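Uncharacterized protein (Alicyclobacillus acidocaldarius subsp. acidocaldarius, PDB 3RQB) is of unknown function but probably acts as an acyl-CoA thioesterase of the hotdog fold, cleaving acyl-CoA to coenzyme A and a free acid. Local coordinates at residues Q24-G38 / A71-V83. Residues are numbered along the deposited sequence; the frame is centred on the assembly and turned at random.
Sequences QFHGQVKAEYYNMVG and APAKVAPFVIEAV
The F78 side chain lies across the backbone of G27, its partner on the neighbouring strand. From CB the chain turns to the position between its own N and carbonyl carbon (chi1 58°), which swings the ring over the adjoining strand. CG and CD2 then run beside G27 O, CD1 lies nearest G27 N, CE1 and CZ reach G27 CA, and CE2 arrives over the peptide that leads to Q28. The CA of G27 sits above the ring face, 3.7 Å from the F78 centroid, in a CH-pi contact that a residue without a side chain makes possible. At the rim, V29 CG2 packs 3.8 Å from F78 CD2, and V29 N lies at the ring edge.

F25-Q28 pairs antiparallel with P77-I80. F25 with I80 and G27 with F78 are the hydrogen-bonded pairs; F25 N to I80 O is 2.8 Å and nearly straight (174°), whereas G27 N to F78 O is longer, at 3.3 Å. This pairing belongs to the N-terminal hotdog domain, in which strands wrap a central helix: F25, F78 and I80 turn to the face covered by helix 41-53, while H26 NE2 is hydrogen-bonded to D21 OD2 and the H26 side chain runs beside that of V79, ND1 nearest CG2. Past the strand, V29 N bonds A76 O at 2.9 Å; V29 CG2 meets K74 O and A73 CB, while CG1 packs on V75. Further along, G38 N donates to Y34 OH (2.7 Å), and the Y34 ring meets V75 CG2 through CD1.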
loop_
_atom_site.group_PDB
_atom_site.type_symbol
_atom_site.label_atom_id
_atom_site.label_comp_id
_atom_site.label_asym_id
_atom_site.label_seq_id
_atom_site.Cartn_x
_atom_site.Cartn_y
_atom_site.Cartn_z
ATOM N N GLN B 24 18.912 9.433 16.847
ATOM C CA GLN B 24 17.487 9.160 16.794
ATOM C C GLN B 24 16.616 10.410 17.017
ATOM O O GLN B 24 17.083 11.444 17.506
ATOM C CB GLN B 24 17.165 8.050 17.789
ATOM C CG GLN B 24 18.082 6.846 17.615
ATOM C CD GLN B 24 17.916 5.817 18.707
ATOM O OE1 GLN B 24 18.080 4.617 18.473
ATOM N NE2 GLN B 24 17.590 6.278 19.912
ATOM N N PHE B 25 15.352 10.307 16.619
ATOM C CA PHE B 25 14.368 11.369 16.806
ATOM C C PHE B 25 13.534 11.154 18.053
ATOM O O PHE B 25 13.176 10.022 18.394
ATOM C CB PHE B 25 13.428 11.445 15.608
ATOM C CG PHE B 25 14.039 12.096 14.413
ATOM C CD1 PHE B 25 14.574 11.330 13.385
ATOM C CD2 PHE B 25 14.096 13.477 14.318
ATOM C CE1 PHE B 25 15.145 11.925 12.273
ATOM C CE2 PHE B 25 14.667 14.082 13.209
ATOM C CZ PHE B 25 15.195 13.300 12.181
ATOM N N HIS B 26 13.203 12.250 18.723
ATOM C CA HIS B 26 12.426 12.162 19.943
ATOM C C HIS B 26 11.104 12.859 19.783
ATOM O O HIS B 26 11.026 13.931 19.193
ATOM C CB HIS B 26 13.213 12.756 21.095
ATOM C CG HIS B 26 14.574 12.164 21.233
ATOM N ND1 HIS B 26 14.904 11.282 22.239
ATOM C CD2 HIS B 26 15.679 12.291 20.463
ATOM C CE1 HIS B 26 16.163 10.909 22.095
ATOM N NE2 HIS B 26 16.656 11.509 21.025
ATOM N N GLY B 27 10.062 12.227 20.298
ATOM C CA GLY B 27 8.739 12.799 20.261
ATOM C C GLY B 27 7.911 12.307 21.427
ATOM O O GLY B 27 8.325 11.435 22.199
ATOM N N GLN B 28 6.734 12.892 21.569
ATOM C CA GLN B 28 5.801 12.447 22.573
ATOM C C GLN B 28 4.541 12.107 21.841
ATOM O O GLN B 28 4.176 12.808 20.892
ATOM C CB GLN B 28 5.515 13.560 23.566
ATOM C CG GLN B 28 6.401 13.527 24.779
ATOM C CD GLN B 28 6.192 14.728 25.679
ATOM O OE1 GLN B 28 6.306 15.868 25.236
ATOM N NE2 GLN B 28 5.882 14.478 26.952
ATOM N N VAL B 29 3.899 11.018 22.251
ATOM C CA VAL B 29 2.554 10.753 21.781
ATOM C C VAL B 29 1.656 11.723 22.534
ATOM O O VAL B 29 1.650 11.754 23.769
ATOM C CB VAL B 29 2.109 9.305 22.063
ATOM C CG1 VAL B 29 0.624 9.134 21.764
ATOM C CG2 VAL B 29 2.934 8.332 21.254
ATOM N N LYS B 30 0.915 12.529 21.780
ATOM C CA LYS B 30 0.011 13.497 22.375
ATOM C C LYS B 30 -1.265 12.779 22.797
ATOM O O LYS B 30 -1.779 11.938 22.067
ATOM C CB LYS B 30 -0.318 14.600 21.368
ATOM C CG LYS B 30 0.284 15.962 21.669
ATOM C CD LYS B 30 -0.269 16.989 20.680
ATOM C CE LYS B 30 -0.541 18.338 21.338
ATOM N NZ LYS B 30 -1.765 18.988 20.784
ATOM N N ALA B 31 -1.779 13.097 23.975
ATOM C CA ALA B 31 -3.002 12.461 24.438
ATOM C C ALA B 31 -4.220 13.061 23.741
ATOM O O ALA B 31 -5.289 12.441 23.695
ATOM C CB ALA B 31 -3.124 12.593 25.931
ATOM N N GLU B 32 -4.051 14.268 23.199
ATOM C CA GLU B 32 -5.139 14.968 22.513
ATOM C C GLU B 32 -5.467 14.346 21.142
ATOM O O GLU B 32 -6.548 14.564 20.591
ATOM C CB GLU B 32 -4.839 16.472 22.388
ATOM C CG GLU B 32 -4.646 17.219 23.727
ATOM C CD GLU B 32 -3.225 17.117 24.287
ATOM O OE1 GLU B 32 -2.981 17.588 25.426
ATOM O OE2 GLU B 32 -2.347 16.573 23.588
ATOM N N TYR B 33 -4.527 13.578 20.598
ATOM C CA TYR B 33 -4.755 12.822 19.363
ATOM C C TYR B 33 -5.196 11.378 19.587
ATOM O O TYR B 33 -5.254 10.580 18.650
ATOM C CB TYR B 33 -3.562 12.899 18.411
ATOM C CG TYR B 33 -3.625 14.082 17.465
ATOM C CD1 TYR B 33 -4.233 13.971 16.217
ATOM C CD2 TYR B 33 -3.079 15.316 17.823
ATOM C CE1 TYR B 33 -4.289 15.051 15.347
ATOM C CE2 TYR B 33 -3.127 16.404 16.962
ATOM C CZ TYR B 33 -3.732 16.267 15.726
ATOM O OH TYR B 33 -3.778 17.347 14.866
ATOM N N TYR B 34 -5.451 11.027 20.837
ATOM C CA TYR B 34 -5.840 9.664 21.150
ATOM C C TYR B 34 -7.075 9.250 20.361
ATOM O O TYR B 34 -7.923 10.090 20.053
ATOM C CB TYR B 34 -6.123 9.504 22.637
ATOM C CG TYR B 34 -6.109 8.056 23.046
ATOM C CD1 TYR B 34 -4.907 7.368 23.159
ATOM C CD2 TYR B 34 -7.292 7.365 23.293
ATOM C CE1 TYR B 34 -4.872 6.044 23.517
ATOM C CE2 TYR B 34 -7.269 6.031 23.656
ATOM C CZ TYR B 34 -6.051 5.379 23.767
ATOM O OH TYR B 34 -5.994 4.056 24.128
ATOM N N ASN B 35 -7.162 7.963 20.026
ATOM C CA ASN B 35 -8.327 7.481 19.349
ATOM C C ASN B 35 -9.044 6.419 20.171
ATOM O O ASN B 35 -9.988 6.734 20.890
ATOM C CB ASN B 35 -7.883 6.885 18.004
ATOM C CG ASN B 35 -9.046 6.535 17.111
ATOM O OD1 ASN B 35 -9.888 7.381 16.806
ATOM N ND2 ASN B 35 -9.085 5.296 16.659
HETATM N N MSE B 36 -8.557 5.186 20.129
HETATM C CA MSE B 36 -8.963 4.155 21.074
HETATM C C MSE B 36 -7.774 3.251 21.125
HETATM O O MSE B 36 -7.100 3.096 20.110
HETATM C CB MSE B 36 -10.151 3.344 20.572
HETATM C CG MSE B 36 -11.181 4.130 19.808
HETATM SE SE MSE B 36 -12.952 3.328 19.869
HETATM C CE MSE B 36 -13.742 4.302 18.369
ATOM N N VAL B 37 -7.504 2.646 22.271
ATOM C CA VAL B 37 -6.438 1.654 22.325
ATOM C C VAL B 37 -5.189 2.148 21.578
ATOM O O VAL B 37 -4.611 1.436 20.757
ATOM C CB VAL B 37 -6.914 0.290 21.777
ATOM C CG1 VAL B 37 -8.302 -0.033 22.311
ATOM C CG2 VAL B 37 -6.945 0.297 20.268
ATOM N N GLY B 38 -4.766 3.369 21.876
ATOM C CA GLY B 38 -3.683 3.978 21.133
ATOM C C GLY B 38 -4.093 5.125 20.230
ATOM O O GLY B 38 -5.275 5.364 20.001
ATOM N N ALA B 71 2.059 -2.402 17.382
ATOM C CA ALA B 71 1.451 -2.448 18.692
ATOM C C ALA B 71 1.011 -1.033 18.962
ATOM O O ALA B 71 1.660 -0.095 18.499
ATOM C CB ALA B 71 2.470 -2.881 19.720
ATOM N N PRO B 72 -0.118 -0.871 19.677
ATOM C CA PRO B 72 -0.641 0.459 20.019
ATOM C C PRO B 72 0.370 1.260 20.833
ATOM O O PRO B 72 0.900 0.770 21.834
ATOM C CB PRO B 72 -1.883 0.145 20.867
ATOM C CG PRO B 72 -1.686 -1.259 21.337
ATOM C CD PRO B 72 -0.950 -1.952 20.238
ATOM N N ALA B 73 0.635 2.488 20.412
ATOM C CA ALA B 73 1.618 3.289 21.112
ATOM C C ALA B 73 1.024 3.835 22.413
ATOM O O ALA B 73 -0.132 4.270 22.440
ATOM C CB ALA B 73 2.114 4.407 20.218
ATOM N N LYS B 74 1.809 3.773 23.489
ATOM C CA LYS B 74 1.450 4.365 24.778
ATOM C C LYS B 74 1.478 5.873 24.607
ATOM O O LYS B 74 2.073 6.358 23.634
ATOM C CB LYS B 74 2.434 3.942 25.872
ATOM C CG LYS B 74 2.410 2.450 26.225
ATOM C CD LYS B 74 3.391 1.626 25.386
ATOM C CE LYS B 74 3.745 0.310 26.085
ATOM N NZ LYS B 74 2.813 -0.006 27.220
ATOM N N VAL B 75 0.866 6.643 25.513
ATOM C CA VAL B 75 1.021 8.071 25.301
ATOM C C VAL B 75 2.176 8.387 26.217
ATOM O O VAL B 75 2.060 8.616 27.428
ATOM C CB VAL B 75 -0.231 8.831 25.778
ATOM C CG1 VAL B 75 -0.132 10.291 25.394
ATOM C CG2 VAL B 75 -1.498 8.196 25.194
ATOM N N ALA B 76 3.313 8.424 25.550
ATOM C CA ALA B 76 4.602 8.433 26.186
ATOM C C ALA B 76 5.543 9.114 25.238
ATOM O O ALA B 76 5.257 9.213 24.047
ATOM C CB ALA B 76 5.072 7.010 26.489
ATOM N N PRO B 77 6.663 9.599 25.755
ATOM C CA PRO B 77 7.745 9.801 24.796
ATOM C C PRO B 77 8.019 8.491 24.053
ATOM O O PRO B 77 7.765 7.387 24.563
ATOM C CB PRO B 77 8.938 10.146 25.683
ATOM C CG PRO B 77 8.345 10.650 26.955
ATOM C CD PRO B 77 7.064 9.896 27.138
ATOM N N PHE B 78 8.515 8.648 22.831
ATOM C CA PHE B 78 8.927 7.556 21.966
ATOM C C PHE B 78 10.188 7.996 21.264
ATOM O O PHE B 78 10.600 9.156 21.365
ATOM C CB PHE B 78 7.883 7.262 20.910
ATOM C CG PHE B 78 7.579 8.432 20.052
ATOM C CD1 PHE B 78 8.343 8.704 18.943
ATOM C CD2 PHE B 78 6.536 9.284 20.371
ATOM C CE1 PHE B 78 8.057 9.794 18.157
ATOM C CE2 PHE B 78 6.250 10.384 19.589
ATOM C CZ PHE B 78 7.005 10.635 18.482
ATOM N N VAL B 79 10.809 7.049 20.574
ATOM C CA VAL B 79 12.018 7.313 19.823
ATOM C C VAL B 79 11.883 6.756 18.410
ATOM O O VAL B 79 11.353 5.663 18.218
ATOM C CB VAL B 79 13.216 6.678 20.531
ATOM C CG1 VAL B 79 13.989 5.769 19.591
ATOM C CG2 VAL B 79 14.101 7.755 21.101
ATOM N N ILE B 80 12.352 7.506 17.416
ATOM C CA ILE B 80 12.304 7.026 16.044
ATOM C C ILE B 80 13.678 6.973 15.436
ATOM O O ILE B 80 14.424 7.937 15.492
ATOM C CB ILE B 80 11.458 7.926 15.150
ATOM C CG1 ILE B 80 10.077 8.137 15.773
ATOM C CG2 ILE B 80 11.337 7.309 13.749
ATOM C CD1 ILE B 80 9.170 9.070 14.985
ATOM N N GLU B 81 14.005 5.852 14.820
ATOM C CA GLU B 81 15.279 5.727 14.142
ATOM C C GLU B 81 15.044 5.667 12.643
ATOM O O GLU B 81 14.572 4.656 12.124
ATOM C CB GLU B 81 15.936 4.443 14.607
ATOM C CG GLU B 81 17.321 4.218 14.097
ATOM C CD GLU B 81 17.929 2.985 14.713
ATOM O OE1 GLU B 81 18.329 3.051 15.900
ATOM O OE2 GLU B 81 17.981 1.947 14.015
ATOM N N ALA B 82 15.401 6.735 11.936
ATOM C CA ALA B 82 15.120 6.810 10.497
ATOM C C ALA B 82 16.378 6.700 9.607
ATOM O O ALA B 82 17.193 7.622 9.573
ATOM C CB ALA B 82 14.341 8.087 10.180
ATOM N N VAL B 83 16.517 5.588 8.874
ATOM C CA VAL B 83 17.684 5.363 8.003
ATOM C C VAL B 83 17.439 5.713 6.538
ATOM O O VAL B 83 16.483 5.225 5.925
ATOM C CB VAL B 83 18.190 3.890 8.040
ATOM C CG1 VAL B 83 19.428 3.733 7.163
ATOM C CG2 VAL B 83 18.483 3.447 9.460
#